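Mandelate racemase/muconate lactonizing enzyme/Enolase superfamily (Rhodobacter sphaeroides, PDB 2HZG) belongs to the enolase superfamily, pairing an N-terminal capping domain with a beta/alpha-barrel domain that holds a metal site, and is of undetermined specific function. Local coordinates at residues A[32-36]-A[37-41]; A[65-68]-A[69-73]; A[119-122]-A[123-126]; A[335-338]-A[339-343]; A[364-368]-A[369-373]. All coordinates share one frame; numbering follows the deposited sequence. Where two conformers were deposited one is given.

Contact 1: A[32-36]-A[37-41]; sequences RVAAG and GHIGW
A chi1 of -176° extends Arg32 away from its amide nitrogen, and one of -78° at Trp41 leans the indole to the same side, so the two side chains rise together from a non-hydrogen-bonded pair and lie side by side. Arg32 CB sits 3.6 Å from the centroid of the Trp41 six-membered ring, almost on the ring normal, a CH-pi contact over one face. Arg32 CD follows along the same indole, 3.6 Å from Trp41 CZ2. The long aliphatic stem of arginine suits this place: it covers the indole, while the guanidinium, turned 69° from the ring plane, forms a salt bridge with Asp9 of strand 5-14. On the same face, Ile39 CG2 meets Arg32 CG at 3.7 Å and Ile39 CD1 reaches the methyl of Ala34.

Strands 27-35 and 38-44 form a beta hairpin of the N-terminal domain's three-stranded antiparallel sheet, closed by a type I' turn from Ala35 to His38. Gly36 and Gly37 occupy its two central positions, both with positive phi, which glycine tolerates readily. Val33 and Gly40 exchange two nearly straight backbone bonds, 2.8 Å from Val33 N to Gly40 O. At the turn, Ala35 N reaches His38 O at 2.9 Å, while the return bond from His38 N meets Ala35 O from above the carbonyl plane. On the other face, Val33 and Ala35 pack against helix 99-118.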
# COMPACT_ATOMS: atom_id res chain seq x y z
N ARG A 32 -6.24 18.49 12.12
CA ARG A 32 -5.81 19.55 13.03
C ARG A 32 -5.21 18.90 14.26
O ARG A 32 -5.90 18.18 14.98
CB ARG A 32 -6.99 20.46 13.43
CG ARG A 32 -6.56 21.65 14.31
CD ARG A 32 -7.74 22.48 14.82
NE ARG A 32 -8.69 21.67 15.58
CZ ARG A 32 -9.99 21.92 15.67
NH1 ARG A 32 -10.53 22.98 15.05
NH2 ARG A 32 -10.77 21.10 16.38
N VAL A 33 -3.93 19.17 14.49
CA VAL A 33 -3.24 18.65 15.67
C VAL A 33 -3.13 19.80 16.69
O VAL A 33 -2.81 20.94 16.30
CB VAL A 33 -1.85 18.09 15.31
CG1 VAL A 33 -1.12 17.59 16.57
CG2 VAL A 33 -1.96 16.95 14.27
N ALA A 34 -3.41 19.50 17.95
CA ALA A 34 -3.22 20.46 19.05
C ALA A 34 -2.20 19.92 20.04
O ALA A 34 -2.30 18.76 20.47
CB ALA A 34 -4.56 20.76 19.77
N ALA A 35 -1.25 20.75 20.42
CA ALA A 35 -0.30 20.41 21.47
C ALA A 35 -0.19 21.62 22.38
O ALA A 35 0.43 22.62 22.02
CB ALA A 35 1.06 20.04 20.88
N GLY A 36 -0.83 21.54 23.54
CA GLY A 36 -0.78 22.63 24.53
C GLY A 36 -1.22 23.96 23.95
O GLY A 36 -0.51 24.94 24.06
N GLY A 37 -2.37 23.97 23.29
CA GLY A 37 -2.90 25.21 22.71
C GLY A 37 -2.31 25.63 21.38
O GLY A 37 -2.85 26.50 20.69
N HIS A 38 -1.18 25.02 21.01
CA HIS A 38 -0.56 25.29 19.71
C HIS A 38 -1.18 24.38 18.65
O HIS A 38 -1.37 23.20 18.90
CB HIS A 38 0.94 25.08 19.80
CG HIS A 38 1.61 26.00 20.77
ND1 HIS A 38 2.08 27.24 20.41
CD2 HIS A 38 1.86 25.87 22.09
CE1 HIS A 38 2.61 27.83 21.46
NE2 HIS A 38 2.49 27.02 22.50
N ILE A 39 -1.48 24.96 17.48
CA ILE A 39 -2.23 24.27 16.43
C ILE A 39 -1.36 24.05 15.18
O ILE A 39 -0.50 24.88 14.85
CB ILE A 39 -3.53 25.08 16.05
CG1 ILE A 39 -4.48 25.14 17.26
CG2 ILE A 39 -4.28 24.48 14.87
CD1 ILE A 39 -4.96 23.79 17.76
N GLY A 40 -1.57 22.93 14.51
CA GLY A 40 -1.07 22.77 13.15
C GLY A 40 -2.08 22.02 12.31
O GLY A 40 -2.86 21.21 12.83
N TRP A 41 -2.05 22.28 11.01
CA TRP A 41 -2.98 21.65 10.09
C TRP A 41 -2.23 20.90 9.03
O TRP A 41 -1.14 21.32 8.60
CB TRP A 41 -3.85 22.69 9.38
CG TRP A 41 -4.95 23.23 10.19
CD1 TRP A 41 -4.90 24.36 10.99
CD2 TRP A 41 -6.29 22.73 10.27
NE1 TRP A 41 -6.14 24.58 11.56
CE2 TRP A 41 -7.01 23.60 11.14
CE3 TRP A 41 -6.97 21.64 9.69
CZ2 TRP A 41 -8.36 23.41 11.45
CZ3 TRP A 41 -8.32 21.45 10.01
CH2 TRP A 41 -8.99 22.33 10.89

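Contact 2: A[65-68]-A[69-73]; sequences RPVS and DSVLG
Pro66 presses its CG corner against the Asp69 carboxylate, the two side chains crossing at a slant, with Pro66 CG 3.6 Å from Asp69 CG. Asp69 OD2 also touches the aliphatic part of Arg65, 3.6 Å from Arg65 CD, but the charged ends do not meet: Arg65 NE lies 5.0 Å from Asp69 OD2. Instead Arg65 NE bonds to the carbonyl of Gly62, and has a long, weak ion pair with Asp20 of the second subunit. Any attraction between Arg65 and Asp69 is therefore probably modest.

The chain here makes a short 3-10 turn, residues 67-70, between helices 48-56 and 79-92 of the N-terminal domain. Its i to i+3 bonds run from Asp69 N to Pro66 O, Ser70 N to Val67 O and Val71 N to Ser68 O; proline fits just ahead of it, where no amide hydrogen is needed. Ser68 O also takes the i+4 donor Leu72 N at 3.0 Å, whereas Val71 N comes from well above the carbonyl plane. Water 1 links Pro66 O to Ser70 OG, which is also hydrogen-bonded to Asn92 ND2 of helix 79-92; water 2 donates to Asp69 OD1. Beneath this polar side, Val67 CG1 and Val71 CG2 lie alongside each other at 3.9 Å, their branched side chains touching Ile106 of helix 99-118.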
# COMPACT_ATOMS: atom_id res chain seq x y z
N ARG A 65 -1.89 -1.49 15.15
CA ARG A 65 -2.62 -0.59 16.04
C ARG A 65 -3.20 0.57 15.25
O ARG A 65 -2.67 0.90 14.18
CB ARG A 65 -1.66 -0.03 17.10
CG ARG A 65 -1.05 -1.10 17.94
CD ARG A 65 -0.33 -0.54 19.13
NE ARG A 65 0.88 -1.31 19.33
CZ ARG A 65 1.63 -1.28 20.43
NH1 ARG A 65 1.29 -0.50 21.45
NH2 ARG A 65 2.74 -2.04 20.49
N PRO A 66 -4.24 1.21 15.78
CA PRO A 66 -4.73 2.45 15.15
C PRO A 66 -3.62 3.49 15.16
O PRO A 66 -2.81 3.53 16.10
CB PRO A 66 -5.87 2.89 16.08
CG PRO A 66 -5.52 2.23 17.45
CD PRO A 66 -5.01 0.88 17.00
N VAL A 67 -3.57 4.33 14.13
CA VAL A 67 -2.55 5.37 14.08
C VAL A 67 -2.52 6.24 15.36
O VAL A 67 -1.44 6.63 15.81
CB VAL A 67 -2.65 6.21 12.78
CG1 VAL A 67 -1.67 7.42 12.81
CG2 VAL A 67 -2.37 5.32 11.57
N SER A 68 -3.69 6.51 15.93
CA SER A 68 -3.81 7.37 17.13
C SER A 68 -2.97 6.91 18.32
O SER A 68 -2.54 7.73 19.14
CB SER A 68 -5.27 7.44 17.57
OG SER A 68 -5.71 6.17 18.00
N ASP A 69 -2.76 5.60 18.44
CA ASP A 69 -1.92 5.01 19.51
C ASP A 69 -0.49 5.51 19.51
O ASP A 69 0.17 5.54 20.55
CB ASP A 69 -1.89 3.47 19.40
CG ASP A 69 -3.09 2.79 20.04
OD1 ASP A 69 -4.00 3.47 20.54
OD2 ASP A 69 -3.11 1.54 20.03
N SER A 70 0.01 5.86 18.32
CA SER A 70 1.39 6.31 18.17
C SER A 70 1.52 7.83 18.10
O SER A 70 2.62 8.35 17.90
CB SER A 70 1.99 5.71 16.89
OG SER A 70 2.03 4.29 16.98
N VAL A 71 0.40 8.53 18.21
CA VAL A 71 0.36 9.97 18.00
C VAL A 71 -0.16 10.73 19.24
O VAL A 71 0.52 11.62 19.76
CB VAL A 71 -0.47 10.34 16.72
CG1 VAL A 71 -0.53 11.87 16.53
CG2 VAL A 71 0.11 9.67 15.46
N LEU A 72 -1.37 10.39 19.69
CA LEU A 72 -1.96 11.05 20.86
C LEU A 72 -1.09 10.85 22.08
O LEU A 72 -0.69 9.73 22.38
CB LEU A 72 -3.37 10.51 21.17
CG LEU A 72 -4.52 11.03 20.30
CD1 LEU A 72 -5.85 10.42 20.79
CD2 LEU A 72 -4.60 12.57 20.33
N GLY A 73 -0.77 11.96 22.75
CA GLY A 73 -0.03 11.89 24.03
C GLY A 73 1.46 11.93 23.81
O GLY A 73 2.23 11.99 24.76
O HOH W 1 0.00 3.18 15.74
O HOH W 2 -5.13 6.07 20.80
O HOH W 3 -2.60 7.54 22.52

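Contact 3: A[119-122]-A[123-126]; sequences SAPA and WALL
Pro121 is the N-cap of the short helix 122-125, and its carbonyl accepts a straight bond from Leu125 N at 3.2 Å and a weak one from Ala124 N. The side chain of Pro121 lies over one face of the Trp123 indole. Pro121 CB is 3.5 Å from the centroid of the five-membered ring, a CH-pi contact, and Pro121 CG is 3.4 Å from Trp123 CE2. Trp123 CG stands between its own backbone N and carbonyl carbon (chi1 52°), a torsion that folds the indole back beneath the proline. Ala124 CB approaches the same ring and touches Pro121 CG at 3.9 Å.

The turn joins helix 99-118 to helix 122-125 in the N-terminal domain, the former ending at Ser119 in a Schellman motif with positive phi. Proline is tolerated at the N-cap, since the helix makes no use of an N-H at this position, and its compact ring presents CB and CG to the indole face. Trp123 NE1 is satisfied by the carbonyl of Pro357. On another side, Ala120 CB makes a loose contact with Leu125 CD2 at 4.3 Å, and Leu125 continues onto Trp111 and Leu114 of helix 99-118. Leu126 N bonds to Ala122 O at 2.8 Å.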
# COMPACT_ATOMS: atom_id res chain seq x y z
N SER A 119 7.66 30.44 14.98
CA SER A 119 7.67 31.48 13.93
C SER A 119 8.71 31.18 12.83
O SER A 119 9.49 32.05 12.45
CB SER A 119 7.93 32.88 14.53
OG SER A 119 6.80 33.41 15.18
N ALA A 120 8.74 29.93 12.36
CA ALA A 120 9.67 29.54 11.31
C ALA A 120 8.92 28.76 10.24
O ALA A 120 8.06 27.94 10.58
CB ALA A 120 10.86 28.70 11.86
N PRO A 121 9.25 28.99 8.95
CA PRO A 121 8.65 28.18 7.89
C PRO A 121 9.11 26.73 8.00
O PRO A 121 10.22 26.45 8.46
CB PRO A 121 9.14 28.83 6.60
CG PRO A 121 10.31 29.64 6.95
CD PRO A 121 10.20 29.99 8.43
N ALA A 122 8.24 25.83 7.59
CA ALA A 122 8.50 24.41 7.65
C ALA A 122 9.78 24.06 6.90
O ALA A 122 10.56 23.24 7.38
CB ALA A 122 7.29 23.61 7.10
N TRP A 123 10.03 24.71 5.76
CA TRP A 123 11.26 24.43 4.98
C TRP A 123 12.53 24.76 5.74
O TRP A 123 13.56 24.13 5.52
CB TRP A 123 11.31 25.14 3.62
CG TRP A 123 11.06 26.64 3.65
CD1 TRP A 123 9.86 27.28 3.42
CD2 TRP A 123 12.02 27.69 3.90
NE1 TRP A 123 10.02 28.65 3.51
CE2 TRP A 123 11.34 28.92 3.80
CE3 TRP A 123 13.40 27.70 4.17
CZ2 TRP A 123 11.98 30.16 3.99
CZ3 TRP A 123 14.03 28.92 4.38
CH2 TRP A 123 13.32 30.14 4.28
N ALA A 124 12.46 25.78 6.60
CA ALA A 124 13.61 26.13 7.45
C ALA A 124 13.81 25.03 8.48
O ALA A 124 14.91 24.61 8.71
CB ALA A 124 13.39 27.49 8.13
N LEU A 125 12.71 24.55 9.05
CA LEU A 125 12.77 23.43 9.99
C LEU A 125 13.27 22.14 9.33
O LEU A 125 13.92 21.34 9.98
CB LEU A 125 11.44 23.22 10.70
CG LEU A 125 10.92 24.32 11.64
CD1 LEU A 125 9.53 23.95 12.18
CD2 LEU A 125 11.89 24.60 12.80
N LEU A 126 12.96 21.97 8.04
CA LEU A 126 13.44 20.84 7.24
C LEU A 126 14.92 20.93 6.91
O LEU A 126 15.51 19.96 6.46
CB LEU A 126 12.67 20.73 5.92
CG LEU A 126 11.35 19.98 5.85
CD1 LEU A 126 10.94 19.97 4.37
CD2 LEU A 126 11.45 18.53 6.42

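Contact 4: A[335-338]-A[339-343]; sequences QQLA and LDITG
Helix 336-340 is a short helix that follows barrel strand 327-331 in the C-terminal, TIM-barrel-like domain, with Gln335 at its N-cap. One turn apart on it, Gln336 and Asp340 join side chains: Gln336 NE2 donates to Asp340 OD1 at 2.8 Å with an N-H...O angle of 169°. The carboxylate oxygen lies close to the amide plane of Gln336, whereas the nitrogen meets it on its syn side, somewhat out of the carboxylate plane. The bend of the glutamine at chi2 (65°) turns its amide toward the aspartate. A glutamine is long enough to span the turn, and an aspartate can take a second donor: Asp340 OD2 bonds to Tyr374 OH of helix 368-374. The hydroxyl and the amide together hold the carboxylate and would probably favour its ionised form.

Beneath this bond, Asp340 N reaches Gln336 O at 2.9 Å, while Leu339 N bonds only weakly to Gln335 O. On the inner side Leu337 CD1 meets the CG1-CD1 arm of Ile341, crossing it at a slant, 3.8 Å from Ile341 CG1; these apolar residues fit a buried place, with Ile341 continuing onto Ala28 and Leu30 of strand 27-35. As the helix gives way to loop, water 4 donates to Ala338 O at 2.7 Å and to Thr342 OG1 at 2.8 Å.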
# COMPACT_ATOMS: atom_id res chain seq x y z
N GLN A 335 -11.54 22.00 -7.80
CA GLN A 335 -12.88 22.17 -7.27
C GLN A 335 -12.89 23.28 -6.21
O GLN A 335 -11.88 23.57 -5.59
CB GLN A 335 -13.43 20.88 -6.65
CG GLN A 335 -13.54 19.72 -7.63
CD GLN A 335 -14.36 20.05 -8.86
OE1 GLN A 335 -15.36 20.77 -8.79
NE2 GLN A 335 -13.95 19.52 -9.99
N GLN A 336 -14.06 23.89 -6.03
CA GLN A 336 -14.22 24.97 -5.07
C GLN A 336 -13.76 24.58 -3.67
O GLN A 336 -13.23 25.42 -2.94
CB GLN A 336 -15.69 25.45 -5.02
CG GLN A 336 -15.82 26.82 -4.32
CD GLN A 336 -15.12 27.91 -5.10
OE1 GLN A 336 -15.26 27.99 -6.32
NE2 GLN A 336 -14.38 28.77 -4.42
N LEU A 337 -13.98 23.32 -3.29
CA LEU A 337 -13.54 22.84 -1.98
C LEU A 337 -12.08 23.16 -1.77
O LEU A 337 -11.73 23.76 -0.76
CB LEU A 337 -13.78 21.32 -1.81
CG LEU A 337 -13.12 20.64 -0.59
CD1 LEU A 337 -13.46 21.31 0.75
CD2 LEU A 337 -13.46 19.14 -0.56
N ALA A 338 -11.23 22.79 -2.73
CA ALA A 338 -9.78 22.99 -2.62
C ALA A 338 -9.40 24.46 -2.49
O ALA A 338 -8.51 24.80 -1.68
CB ALA A 338 -9.06 22.35 -3.81
N LEU A 339 -10.05 25.32 -3.28
CA LEU A 339 -9.92 26.78 -3.18
C LEU A 339 -10.29 27.28 -1.78
O LEU A 339 -9.57 28.10 -1.20
CB LEU A 339 -10.78 27.50 -4.25
CG LEU A 339 -10.46 27.25 -5.74
CD1 LEU A 339 -11.46 27.95 -6.67
CD2 LEU A 339 -9.03 27.70 -6.08
N ASP A 340 -11.39 26.77 -1.23
CA ASP A 340 -11.96 27.33 0.02
C ASP A 340 -11.24 26.87 1.27
O ASP A 340 -11.40 27.48 2.34
CB ASP A 340 -13.43 26.95 0.15
CG ASP A 340 -14.33 27.67 -0.86
OD1 ASP A 340 -13.80 28.45 -1.70
OD2 ASP A 340 -15.56 27.41 -0.81
N ILE A 341 -10.44 25.81 1.14
CA ILE A 341 -9.78 25.18 2.31
C ILE A 341 -8.83 26.14 3.03
O ILE A 341 -8.73 26.11 4.25
CB ILE A 341 -9.08 23.82 1.93
CG1 ILE A 341 -10.10 22.66 2.00
CG2 ILE A 341 -7.86 23.54 2.86
CD1 ILE A 341 -9.57 21.30 1.35
N THR A 342 -8.10 26.95 2.28
CA THR A 342 -7.25 27.96 2.92
C THR A 342 -7.85 29.35 2.74
O THR A 342 -8.47 29.66 1.69
CB THR A 342 -5.81 27.94 2.40
OG1 THR A 342 -5.79 28.14 0.99
CG2 THR A 342 -5.12 26.61 2.74
N GLY A 343 -7.70 30.19 3.77
CA GLY A 343 -8.23 31.55 3.75
C GLY A 343 -7.36 32.46 2.90
O GLY A 343 -7.86 33.30 2.15
O HOH W 4 -6.48 26.40 -1.09

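Contact 5: A[364-368]-A[369-373]; sequences LQVAA and SALRR
Ala367 O faces the first turn of helix 368-374 and takes two weak bonds, from Ala370 N at 3.0 Å and from Leu371 N at 3.4 Å. The next carbonyl does better: Ala368 O accepts from Arg372 N at 3.1 Å with an N-H...O angle of 151°. Ala367, Ala368, Ser369 and Ala370 are small and touch lightly. A chi1 of 61° swings Ser369 OG back over the chain toward Ala367 CB, 3.7 Å away. The methyl of Ala370 rests 3.4 Å from Ala367 O. Leu371 CD1 passes over Ala368 CA at 3.9 Å, and its partner CD2 comes within 4.4 Å of Val366 CG1, a loose apolar touch.

Ala367 is the N-cap, where alanine brings no polar side chain to cap the helix, leaving the backbone to start it. A backbone bond with Ile341 helps hold it, and Gln365 is paired likewise with Gly343. Further out, Val366 and Leu371 both pack on Leu30 and on the indole of Trp41, so the branched residues turn to the N-terminal domain's sheet. Arg372, on an exposed side, forms a salt bridge through NH1 with Glu394 near the end of the chain. With alanines and a serine at its start, this helix probably owes its beginning chiefly to backbone bonds, and its seating to the apolar pair Val366 and Leu371.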
# COMPACT_ATOMS: atom_id res chain seq x y z
N LEU A 364 0.01 29.10 5.69
CA LEU A 364 -1.35 29.37 5.25
C LEU A 364 -2.32 28.97 6.34
O LEU A 364 -2.06 28.05 7.12
CB LEU A 364 -1.70 28.60 3.96
CG LEU A 364 -0.85 28.95 2.73
CD1 LEU A 364 -1.00 27.89 1.67
CD2 LEU A 364 -1.17 30.37 2.17
N GLN A 365 -3.44 29.68 6.39
CA GLN A 365 -4.44 29.46 7.42
C GLN A 365 -5.55 28.60 6.83
O GLN A 365 -6.06 28.89 5.72
CB GLN A 365 -4.98 30.83 7.88
CG GLN A 365 -5.69 30.84 9.23
CD GLN A 365 -4.75 30.86 10.44
OE1 GLN A 365 -5.20 30.73 11.57
NE2 GLN A 365 -3.43 30.97 10.20
N VAL A 366 -5.95 27.55 7.55
CA VAL A 366 -7.12 26.77 7.15
C VAL A 366 -8.35 27.59 7.48
O VAL A 366 -8.44 28.14 8.58
CB VAL A 366 -7.11 25.34 7.79
CG1 VAL A 366 -8.49 24.70 7.77
CG2 VAL A 366 -6.10 24.47 7.07
N ALA A 367 -9.28 27.69 6.53
CA ALA A 367 -10.48 28.49 6.73
C ALA A 367 -11.57 27.68 7.44
O ALA A 367 -12.03 26.66 6.93
CB ALA A 367 -10.98 29.05 5.39
N ALA A 368 -11.96 28.13 8.63
CA ALA A 368 -13.08 27.50 9.35
C ALA A 368 -14.38 27.55 8.56
O ALA A 368 -15.23 26.67 8.71
CB ALA A 368 -13.27 28.17 10.71
N SER A 369 -14.56 28.56 7.71
CA SER A 369 -15.70 28.57 6.76
C SER A 369 -15.76 27.34 5.82
O SER A 369 -16.85 26.90 5.46
CB SER A 369 -15.71 29.85 5.90
OG SER A 369 -14.53 29.95 5.13
N ALA A 370 -14.61 26.82 5.40
CA ALA A 370 -14.58 25.60 4.58
C ALA A 370 -15.01 24.40 5.39
O ALA A 370 -15.83 23.60 4.94
CB ALA A 370 -13.19 25.37 3.95
N LEU A 371 -14.47 24.28 6.60
CA LEU A 371 -14.91 23.22 7.52
C LEU A 371 -16.44 23.19 7.65
O LEU A 371 -17.05 22.12 7.58
CB LEU A 371 -14.23 23.34 8.89
CG LEU A 371 -12.70 23.45 8.88
CD1 LEU A 371 -12.22 23.80 10.28
CD2 LEU A 371 -12.02 22.17 8.38
N ARG A 372 -17.08 24.36 7.77
CA ARG A 372 -18.53 24.41 7.92
C ARG A 372 -19.30 24.02 6.64
O ARG A 372 -20.24 23.23 6.68
CB ARG A 372 -18.97 25.79 8.43
CG ARG A 372 -20.48 25.91 8.63
CD ARG A 372 -20.87 27.19 9.37
NE ARG A 372 -20.34 27.22 10.74
CZ ARG A 372 -20.87 26.56 11.77
NH1 ARG A 372 -20.31 26.67 12.98
NH2 ARG A 372 -21.96 25.79 11.62
N ARG A 373 -18.88 24.58 5.51
CA ARG A 373 -19.58 24.35 4.26
C ARG A 373 -19.52 22.89 3.78
O ARG A 373 -20.51 22.35 3.26
CB ARG A 373 -18.97 25.25 3.20
CG ARG A 373 -19.70 25.24 1.90
CD ARG A 373 -19.27 26.45 1.14
NE ARG A 373 -20.20 26.76 0.07
CZ ARG A 373 -21.18 27.66 0.15
NH1 ARG A 373 -21.36 28.39 1.24
NH2 ARG A 373 -21.96 27.85 -0.91

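Contacts 1, 2 and 3 all belong to the N-terminal domain, and each sends apolar side chains onto helix 99-118, although none touches another. Contacts 4 and 5 meet directly, with probable backbone hydrogen bonds joining 339-343 to 364-368. Contact 5 also packs on Trp41 of contact 1, so the hairpin and helix 368-374 share an apolar seam. All five are partly buried: Val33, Val67, Val71, Leu337, Ile341 and Leu371 are buried, whereas Gly36, Gly37, Asp69, Gln336, Ser369 and Arg372 are exposed. Their chemistry differs: cross-strand pairing and an indole face in contact 1, 3-10 backbone bonds and waters in contact 2, proline on indole in contact 3, an amide-carboxylate bond and a water bridge in contact 4, and chiefly backbone bonds in contact 5.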